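Local coordinates for protein 3-dehydroquinate dehydratase (Aquifex aeolicus, PDB 2EGZ) that catalyses the cis-dehydration of 3-dehydroquinate to 3-dehydroshikimate through a Schiff-base intermediate, the third step of the chorismate pathway leading to the aromatic amino acids, at residues L39-V42 and K43-E47; I89-S92 and S93-L96; K146-S149 and Y150-A154. All coordinates share one frame; numbering follows the deposited sequence.

Contact 1 (L39-V42 and K43-E47); sequences LNYV and KEKLE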
ATOM      1  N   LEU B  39      -5.351   7.147  25.044  1.00 26.19           N
ATOM      2  CA  LEU B  39      -6.134   5.948  25.311  1.00 27.49           C
ATOM      3  C   LEU B  39      -7.432   6.217  26.066  1.00 28.72           C
ATOM      4  O   LEU B  39      -8.438   5.540  25.841  1.00 26.87           O
ATOM      5  CB  LEU B  39      -5.306   4.928  26.096  1.00 27.70           C
ATOM      6  CG  LEU B  39      -4.028   4.373  25.454  1.00 28.01           C
ATOM      7  CD1 LEU B  39      -3.421   3.320  26.382  1.00 25.95           C
ATOM      8  CD2 LEU B  39      -4.340   3.768  24.091  1.00 28.36           C
ATOM      9  N   ASN B  40      -7.423   7.203  26.958  1.00 27.93           N
ATOM     10  CA  ASN B  40      -8.623   7.493  27.727  1.00 28.01           C
ATOM     11  C   ASN B  40      -9.664   8.254  26.929  1.00 27.54           C
ATOM     12  O   ASN B  40     -10.855   7.944  27.000  1.00 27.68           O
ATOM     13  CB  ASN B  40      -8.285   8.285  28.989  1.00 30.25           C
ATOM     14  CG  ASN B  40      -9.488   8.456  29.892  1.00 31.72           C
ATOM     15  OD1 ASN B  40     -10.050   7.477  30.378  1.00 32.01           O
ATOM     16  ND2 ASN B  40      -9.897   9.700  30.113  1.00 33.87           N
ATOM     17  N   TYR B  41      -9.217   9.253  26.174  1.00 24.83           N
ATOM     18  CA  TYR B  41     -10.123  10.053  25.366  1.00 25.97           C
ATOM     19  C   TYR B  41     -10.909   9.156  24.417  1.00 24.56           C
ATOM     20  O   TYR B  41     -12.126   9.280  24.300  1.00 25.57           O
ATOM     21  CB  TYR B  41      -9.341  11.083  24.551  1.00 26.41           C
ATOM     22  CG  TYR B  41     -10.210  12.090  23.828  1.00 28.40           C
ATOM     23  CD1 TYR B  41     -10.883  13.093  24.531  1.00 28.65           C
ATOM     24  CD2 TYR B  41     -10.348  12.052  22.440  1.00 28.82           C
ATOM     25  CE1 TYR B  41     -11.665  14.038  23.865  1.00 30.07           C
ATOM     26  CE2 TYR B  41     -11.129  12.990  21.767  1.00 30.14           C
ATOM     27  CZ  TYR B  41     -11.782  13.981  22.485  1.00 29.56           C
ATOM     28  OH  TYR B  41     -12.540  14.915  21.816  1.00 32.44           O
ATOM     29  N   VAL B  42     -10.210   8.248  23.743  1.00 22.36           N
ATOM     30  CA  VAL B  42     -10.867   7.354  22.796  1.00 21.27           C
ATOM     31  C   VAL B  42     -11.728   6.321  23.514  1.00 20.74           C
ATOM     32  O   VAL B  42     -12.822   5.995  23.056  1.00 20.60           O
ATOM     33  CB  VAL B  42      -9.840   6.637  21.894  1.00 19.98           C
ATOM     34  CG1 VAL B  42     -10.569   5.850  20.814  1.00 16.91           C
ATOM     35  CG2 VAL B  42      -8.913   7.665  21.249  1.00 18.58           C
ATOM     36  N   LYS B  43     -11.243   5.815  24.643  1.00 20.97           N
ATOM     37  CA  LYS B  43     -12.005   4.840  25.408  1.00 22.97           C
ATOM     38  C   LYS B  43     -13.357   5.426  25.815  1.00 23.13           C
ATOM     39  O   LYS B  43     -14.398   4.799  25.611  1.00 24.06           O
ATOM     40  CB  LYS B  43     -11.224   4.410  26.654  1.00 23.57           C
ATOM     41  CG  LYS B  43     -11.971   3.434  27.549  1.00 25.84           C
ATOM     42  CD  LYS B  43     -11.087   2.914  28.672  1.00 26.82           C
ATOM     43  CE  LYS B  43     -11.888   2.110  29.685  1.00 27.57           C
ATOM     44  NZ  LYS B  43     -12.855   2.971  30.435  1.00 28.90           N
ATOM     45  N   GLU B  44     -13.343   6.634  26.375  1.00 23.25           N
ATOM     46  CA  GLU B  44     -14.578   7.290  26.805  1.00 22.76           C
ATOM     47  C   GLU B  44     -15.538   7.515  25.641  1.00 21.60           C
ATOM     48  O   GLU B  44     -16.762   7.475  25.814  1.00 20.42           O
ATOM     49  CB  GLU B  44     -14.269   8.633  27.482  1.00 25.33           C
ATOM     50  CG  GLU B  44     -13.285   8.534  28.639  1.00 28.71           C
ATOM     51  CD  GLU B  44     -13.346   9.733  29.574  1.00 31.05           C
ATOM     52  OE1 GLU B  44     -13.419  10.881  29.083  1.00 31.44           O
ATOM     53  OE2 GLU B  44     -13.310   9.524  30.807  1.00 33.06           O
ATOM     54  N   LYS B  45     -14.987   7.762  24.455  1.00 19.49           N
ATOM     55  CA  LYS B  45     -15.811   7.974  23.273  1.00 19.93           C
ATOM     56  C   LYS B  45     -16.515   6.667  22.908  1.00 17.86           C
ATOM     57  O   LYS B  45     -17.706   6.667  22.607  1.00 17.33           O
ATOM     58  CB  LYS B  45     -14.954   8.461  22.104  1.00 20.88           C
ATOM     59  CG  LYS B  45     -14.429   9.881  22.270  1.00 24.48           C
ATOM     60  CD  LYS B  45     -15.545  10.894  22.106  1.00 26.78           C
ATOM     61  CE  LYS B  45     -15.042  12.324  22.251  1.00 29.30           C
ATOM     62  NZ  LYS B  45     -14.598  12.633  23.637  1.00 32.56           N
ATOM     63  N   LEU B  46     -15.776   5.561  22.941  1.00 17.97           N
ATOM     64  CA  LEU B  46     -16.354   4.248  22.638  1.00 18.30           C
ATOM     65  C   LEU B  46     -17.447   3.929  23.653  1.00 19.26           C
ATOM     66  O   LEU B  46     -18.515   3.419  23.303  1.00 17.28           O
ATOM     67  CB  LEU B  46     -15.290   3.151  22.709  1.00 18.62           C
ATOM     68  CG  LEU B  46     -14.196   3.099  21.640  1.00 20.28           C
ATOM     69  CD1 LEU B  46     -13.183   2.029  22.012  1.00 19.57           C
ATOM     70  CD2 LEU B  46     -14.816   2.796  20.282  1.00 18.62           C
ATOM     71  N   GLU B  47     -17.169   4.226  24.918  1.00 18.25           N
ATOM     72  CA  GLU B  47     -18.127   3.968  25.984  1.00 18.77           C
ATOM     73  C   GLU B  47     -19.370   4.839  25.854  1.00 19.44           C
ATOM     74  O   GLU B  47     -20.472   4.402  26.181  1.00 20.11           O
ATOM     75  CB  GLU B  47     -17.474   4.197  27.349  1.00 21.16           C
ATOM     76  CG  GLU B  47     -16.248   3.330  27.575  1.00 23.21           C
ATOM     77  CD  GLU B  47     -15.624   3.522  28.944  1.00 25.87           C
ATOM     78  OE1 GLU B  47     -15.471   4.682  29.375  1.00 28.03           O
ATOM     79  OE2 GLU B  47     -15.274   2.509  29.582  1.00 28.37           O
TER
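Lys45 lays its ammonium group over one face of the Tyr41 ring, a cation-pi contact between residues one helical turn apart. NZ of Lys45 sits 3.6 Å from the centroid of the Tyr41 ring and 30° off the ring normal. It is displaced toward the phenol end, with CE1 and CZ of Tyr41 each 3.3 Å from Lys45 NZ. CE of Lys45 follows over the same part of the ring, near CZ and OH. The lysine reaches this place by folding back on itself: chi1 (-70°) puts CG against the Tyr41 carbonyl oxygen, and bends at chi2 and chi4 bring the amine over the ring. The ring has its own restraint, since Tyr41 OH is hydrogen-bonded to Asp9 OD2, a bond that helps fix the ring's rotation under the lysine.

Beneath these side chains runs ordinary alpha-helical bonding. Glu44 N donates almost straight to Asn40 O at 2.9 Å (172°), while Lys45 N meets Tyr41 O at 3.2 Å in a less straight bond. On another side of the helix Lys43 stretches out until its last torsion and turns NZ to Glu47 OE2, a 2.6 Å salt bridge between residues four apart. The ammonium group meets that oxygen from above the carboxylate plane. Glu44 packs its CG against Asn40 O, 3.0 Å away.

Val42 and Leu46 occupy the buried side of the helix, whose first turns these are. Helix 39-51 is the crossover of the beta-alpha-beta unit formed with strands 26-30 and 55-59 of the TIM barrel. Leu46 and Lys45 rest on Leu29 of strand 26-30, and Val42 and Lys43 touch Leu80 of the neighbouring helix 73-80.

Contact 2 (I89-S92 and S93-L96); sequences IELS and SRGL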
ATOM      1  N   ILE B  89      -9.141  -2.674  10.338  1.00 13.86           N
ATOM      2  CA  ILE B  89      -7.708  -2.558  10.095  1.00 14.82           C
ATOM      3  C   ILE B  89      -7.502  -2.746   8.591  1.00 16.20           C
ATOM      4  O   ILE B  89      -8.217  -3.517   7.961  1.00 15.81           O
ATOM      5  CB  ILE B  89      -6.914  -3.632  10.885  1.00 14.05           C
ATOM      6  CG1 ILE B  89      -5.405  -3.449  10.670  1.00 14.97           C
ATOM      7  CG2 ILE B  89      -7.350  -5.020  10.457  1.00 16.15           C
ATOM      8  CD1 ILE B  89      -4.862  -2.135  11.199  1.00 16.02           C
ATOM      9  N   GLU B  90      -6.545  -2.028   8.012  1.00 16.15           N
ATOM     10  CA  GLU B  90      -6.294  -2.150   6.577  1.00 16.99           C
ATOM     11  C   GLU B  90      -5.565  -3.448   6.261  1.00 16.70           C
ATOM     12  O   GLU B  90      -4.682  -3.877   7.011  1.00 17.56           O
ATOM     13  CB  GLU B  90      -5.446  -0.983   6.063  1.00 18.07           C
ATOM     14  CG  GLU B  90      -5.965   0.418   6.370  1.00 20.93           C
ATOM     15  CD  GLU B  90      -5.787   0.809   7.825  1.00 22.11           C
ATOM     16  OE1 GLU B  90      -4.875   0.265   8.488  1.00 21.43           O
ATOM     17  OE2 GLU B  90      -6.551   1.676   8.300  1.00 22.24           O
ATOM     18  N   LEU B  91      -5.934  -4.075   5.147  1.00 16.41           N
ATOM     19  CA  LEU B  91      -5.288  -5.312   4.727  1.00 17.09           C
ATOM     20  C   LEU B  91      -3.808  -5.013   4.508  1.00 18.68           C
ATOM     21  O   LEU B  91      -2.954  -5.872   4.713  1.00 19.47           O
ATOM     22  CB  LEU B  91      -5.910  -5.823   3.419  1.00 16.82           C
ATOM     23  CG  LEU B  91      -5.284  -7.050   2.742  1.00 17.15           C
ATOM     24  CD1 LEU B  91      -5.347  -8.258   3.665  1.00 16.58           C
ATOM     25  CD2 LEU B  91      -6.023  -7.340   1.446  1.00 16.87           C
ATOM     26  N   SER B  92      -3.517  -3.781   4.098  1.00 19.82           N
ATOM     27  CA  SER B  92      -2.145  -3.364   3.829  1.00 21.39           C
ATOM     28  C   SER B  92      -1.271  -3.249   5.080  1.00 22.69           C
ATOM     29  O   SER B  92      -0.045  -3.190   4.973  1.00 21.48           O
ATOM     30  CB  SER B  92      -2.140  -2.038   3.055  1.00 21.43           C
ATOM     31  OG  SER B  92      -2.810  -1.018   3.768  1.00 23.84           O
ATOM     32  N   SER B  93      -1.893  -3.216   6.259  1.00 23.27           N
ATOM     33  CA  SER B  93      -1.145  -3.144   7.519  1.00 24.80           C
ATOM     34  C   SER B  93      -0.939  -4.578   8.001  1.00 26.19           C
ATOM     35  O   SER B  93      -1.368  -4.958   9.092  1.00 26.72           O
ATOM     36  CB  SER B  93      -1.930  -2.348   8.568  1.00 23.84           C
ATOM     37  OG  SER B  93      -2.165  -1.017   8.140  1.00 26.08           O
ATOM     38  N   ARG B  94      -0.279  -5.369   7.164  1.00 27.81           N
ATOM     39  CA  ARG B  94      -0.021  -6.778   7.430  1.00 30.17           C
ATOM     40  C   ARG B  94       0.522  -7.122   8.812  1.00 30.36           C
ATOM     41  O   ARG B  94       0.149  -8.145   9.388  1.00 31.77           O
ATOM     42  CB  ARG B  94       0.930  -7.324   6.365  1.00 32.13           C
ATOM     43  CG  ARG B  94       0.410  -7.181   4.941  1.00 33.47           C
ATOM     44  CD  ARG B  94      -0.653  -8.217   4.614  1.00 36.27           C
ATOM     45  NE  ARG B  94      -1.195  -8.023   3.270  1.00 37.74           N
ATOM     46  CZ  ARG B  94      -1.875  -8.947   2.595  1.00 39.50           C
ATOM     47  NH1 ARG B  94      -2.095 -10.138   3.139  1.00 39.87           N
ATOM     48  NH2 ARG B  94      -2.330  -8.683   1.376  1.00 39.37           N
ATOM     49  N   GLY B  95       1.397  -6.274   9.343  1.00 30.77           N
ATOM     50  CA  GLY B  95       1.987  -6.535  10.648  1.00 30.86           C
ATOM     51  C   GLY B  95       1.046  -6.536  11.843  1.00 30.29           C
ATOM     52  O   GLY B  95       1.410  -7.020  12.918  1.00 29.65           O
ATOM     53  N   LEU B  96      -0.160  -6.003  11.669  1.00 29.15           N
ATOM     54  CA  LEU B  96      -1.131  -5.942  12.761  1.00 27.57           C
ATOM     55  C   LEU B  96      -2.285  -6.930  12.616  1.00 27.16           C
ATOM     56  O   LEU B  96      -3.026  -7.163  13.568  1.00 28.02           O
ATOM     57  CB  LEU B  96      -1.698  -4.524  12.872  1.00 26.24           C
ATOM     58  CG  LEU B  96      -0.696  -3.406  13.171  1.00 26.71           C
ATOM     59  CD1 LEU B  96      -1.368  -2.055  13.036  1.00 26.95           C
ATOM     60  CD2 LEU B  96      -0.135  -3.587  14.572  1.00 26.15           C
TER
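A type I beta turn from Glu90 to Ser93 takes the chain off the end of a barrel strand and leads it into the following helix. Its closing bond runs from Ser93 N to Glu90 O, 3.0 Å long. Ser93 is then the centre of an inverse gamma turn. The side chains of the turn's two end residues also meet: Ser93 OG lies 3.0 Å from Glu90 OE1. The other carboxylate oxygen, Glu90 OE2, accepts from Ser62 N, which fixes that end of the carboxylate beside Arg61, a residue that binds 3-dehydroquinate.

Past the turn, Leu91 and Arg94 lie alongside one another, pointing the same way. CD1 of Leu91 sits 3.6 Å above the Arg94 guanidinium plane, over its centre, while NH2 of Arg94 comes 3.6 Å from Leu91 CG. The bend at chi2 (-77°) of Arg94 turns its chain back across the turn to reach this leucine, and NH1 goes on to a salt bridge with Glu133. Replacing Leu91 with an alanine would probably leave that guanidinium face without its apolar support and let the group swing more freely about its Glu133 bridge.

Toward the helices that flank the strand, Ile89 CD1 touches Leu96 CD1 at 3.9 Å, the two side chains crossing at about a right angle. Ile89 also packs on Leu97 and Leu100 of helix 94-107, on Phe77 of helix 73-80, and on Leu111 and Ile113 of strand 110-117, the next strand in the barrel.

Contact 3 (K146-S149 and Y150-A154); sequences KANS and YEDVA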
ATOM      1  N   LYS B 146     -13.479   3.683  -5.872  1.00 12.46           N
ATOM      2  CA  LYS B 146     -14.169   4.658  -6.704  1.00 13.84           C
ATOM      3  C   LYS B 146     -14.597   4.077  -8.040  1.00 13.32           C
ATOM      4  O   LYS B 146     -13.794   3.480  -8.764  1.00 12.15           O
ATOM      5  CB  LYS B 146     -13.289   5.886  -6.960  1.00 15.63           C
ATOM      6  CG  LYS B 146     -13.973   6.931  -7.841  1.00 16.42           C
ATOM      7  CD  LYS B 146     -13.090   8.142  -8.105  1.00 22.70           C
ATOM      8  CE  LYS B 146     -13.797   9.149  -9.012  1.00 21.80           C
ATOM      9  NZ  LYS B 146     -12.924  10.306  -9.357  1.00 23.78           N
ATOM     10  N   ALA B 147     -15.872   4.254  -8.360  1.00 12.02           N
ATOM     11  CA  ALA B 147     -16.404   3.781  -9.625  1.00 13.64           C
ATOM     12  C   ALA B 147     -16.292   4.946 -10.602  1.00 14.28           C
ATOM     13  O   ALA B 147     -16.653   6.082 -10.276  1.00 13.48           O
ATOM     14  CB  ALA B 147     -17.866   3.354  -9.465  1.00 14.11           C
ATOM     15  N   ASN B 148     -15.776   4.669 -11.792  1.00 13.89           N
ATOM     16  CA  ASN B 148     -15.627   5.702 -12.807  1.00 13.96           C
ATOM     17  C   ASN B 148     -16.643   5.496 -13.930  1.00 14.89           C
ATOM     18  O   ASN B 148     -16.570   6.133 -14.989  1.00 13.32           O
ATOM     19  CB  ASN B 148     -14.195   5.692 -13.348  1.00 14.29           C
ATOM     20  CG  ASN B 148     -13.186   6.164 -12.316  1.00 15.06           C
ATOM     21  OD1 ASN B 148     -12.362   5.388 -11.830  1.00 17.44           O
ATOM     22  ND2 ASN B 148     -13.259   7.443 -11.964  1.00 13.83           N
ATOM     23  N   SER B 149     -17.603   4.611 -13.668  1.00 13.12           N
ATOM     24  CA  SER B 149     -18.666   4.278 -14.614  1.00 14.42           C
ATOM     25  C   SER B 149     -19.666   3.379 -13.900  1.00 14.67           C
ATOM     26  O   SER B 149     -19.382   2.862 -12.821  1.00 14.78           O
ATOM     27  CB  SER B 149     -18.101   3.507 -15.803  1.00 13.94           C
ATOM     28  OG  SER B 149     -17.700   2.210 -15.392  1.00 15.15           O
ATOM     29  N   TYR B 150     -20.837   3.187 -14.497  1.00 13.67           N
ATOM     30  CA  TYR B 150     -21.828   2.313 -13.882  1.00 14.08           C
ATOM     31  C   TYR B 150     -21.321   0.877 -13.987  1.00 14.77           C
ATOM     32  O   TYR B 150     -21.577   0.052 -13.111  1.00 13.13           O
ATOM     33  CB  TYR B 150     -23.184   2.455 -14.578  1.00 15.27           C
ATOM     34  CG  TYR B 150     -23.906   3.738 -14.238  1.00 15.90           C
ATOM     35  CD1 TYR B 150     -24.150   4.089 -12.910  1.00 15.84           C
ATOM     36  CD2 TYR B 150     -24.367   4.590 -15.240  1.00 16.59           C
ATOM     37  CE1 TYR B 150     -24.839   5.257 -12.588  1.00 15.77           C
ATOM     38  CE2 TYR B 150     -25.054   5.761 -14.930  1.00 15.80           C
ATOM     39  CZ  TYR B 150     -25.289   6.085 -13.603  1.00 16.93           C
ATOM     40  OH  TYR B 150     -25.992   7.226 -13.289  1.00 18.27           O
ATOM     41  N   GLU B 151     -20.581   0.595 -15.056  1.00 15.25           N
ATOM     42  CA  GLU B 151     -20.015  -0.737 -15.276  1.00 16.16           C
ATOM     43  C   GLU B 151     -19.132  -1.144 -14.091  1.00 13.56           C
ATOM     44  O   GLU B 151     -19.096  -2.314 -13.708  1.00 13.76           O
ATOM     45  CB  GLU B 151     -19.156  -0.753 -16.544  1.00 19.99           C
ATOM     46  CG  GLU B 151     -19.689   0.064 -17.716  1.00 29.01           C
ATOM     47  CD  GLU B 151     -20.982  -0.479 -18.284  1.00 31.98           C
ATOM     48  OE1 GLU B 151     -21.070  -1.708 -18.482  1.00 35.54           O
ATOM     49  OE2 GLU B 151     -21.902   0.327 -18.549  1.00 36.00           O
ATOM     50  N   ASP B 152     -18.410  -0.177 -13.524  1.00 12.79           N
ATOM     51  CA  ASP B 152     -17.522  -0.442 -12.387  1.00 12.82           C
ATOM     52  C   ASP B 152     -18.312  -0.884 -11.161  1.00 11.09           C
ATOM     53  O   ASP B 152     -17.821  -1.665 -10.343  1.00 11.77           O
ATOM     54  CB  ASP B 152     -16.708   0.805 -12.006  1.00 12.84           C
ATOM     55  CG  ASP B 152     -15.504   1.031 -12.901  1.00 15.47           C
ATOM     56  OD1 ASP B 152     -15.045   0.070 -13.559  1.00 14.30           O
ATOM     57  OD2 ASP B 152     -14.999   2.176 -12.922  1.00 14.68           O
ATOM     58  N   VAL B 153     -19.526  -0.363 -11.025  1.00 10.37           N
ATOM     59  CA  VAL B 153     -20.379  -0.706  -9.889  1.00  9.74           C
ATOM     60  C   VAL B 153     -20.878  -2.131 -10.063  1.00  9.83           C
ATOM     61  O   VAL B 153     -20.739  -2.962  -9.171  1.00  8.94           O
ATOM     62  CB  VAL B 153     -21.596   0.237  -9.799  1.00 10.61           C
ATOM     63  CG1 VAL B 153     -22.420  -0.087  -8.554  1.00 11.72           C
ATOM     64  CG2 VAL B 153     -21.128   1.682  -9.774  1.00 12.20           C
ATOM     65  N   ALA B 154     -21.449  -2.409 -11.230  1.00  8.24           N
ATOM     66  CA  ALA B 154     -21.963  -3.736 -11.527  1.00  9.92           C
ATOM     67  C   ALA B 154     -20.861  -4.780 -11.352  1.00 10.06           C
ATOM     68  O   ALA B 154     -21.088  -5.847 -10.782  1.00 11.01           O
ATOM     69  CB  ALA B 154     -22.507  -3.767 -12.959  1.00 11.89           C
TER
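Asp152 folds back from the first turn of helix 150-160 on to the loop before it, where Ser149 is the N-cap. Its CB lies 3.8 Å from the Ala147 methyl CB and also nears Ser149 O. A chi1 of -80° then sets CG beside the Asp152 backbone N, 3.5 Å from Ser149 OG. Of the two oxygens, OD2 takes the Asn148 N-H at 2.8 Å on its anti lone pair, in a fairly straight bond (162°), whereas OD1 has a long, weak ion pair with Arg155 NH1. The aspartate thus ties down the loop amide just ahead of the cap, while its own amide is held by the capping residue: Asp152 N donates to Ser149 OG at 3.1 Å and only weakly to Ser149 O. Ser149 OG can reach this N-H because it sits between the backbone N and the carbonyl carbon of its own residue (chi1 70°).

The loop carries the chain from strand 140-146 into the helix on the barrel's outside, and Ala147 also packs on Tyr175. Below the cap, Val153 turns its CG2 to the Ala147 methyl, CB to CG2 3.7 Å.

All three contacts are local, and they share no secondary-structure element. Each mixes a buried side (Val42 and Leu46; Ile89, Glu90 and Leu91; Ala147 and Val153) with exposed residues (Asn40 and Glu44; Ser92 and Arg94; Asn148, Tyr150 and Glu151). Contact 1 lies wholly within a helix, whereas contacts 2 and 3 bridge the passage from a strand into the helix after it. Charge dominates the surface of contact 1, while contact 3 relies on backbone amides gripped by short polar side chains. Contact 2 combines apolar packing against the surrounding helices with a buried glutamate, whose side chain is about 3 Å from that of Arg61 and about 5 Å from that of the catalytic His116.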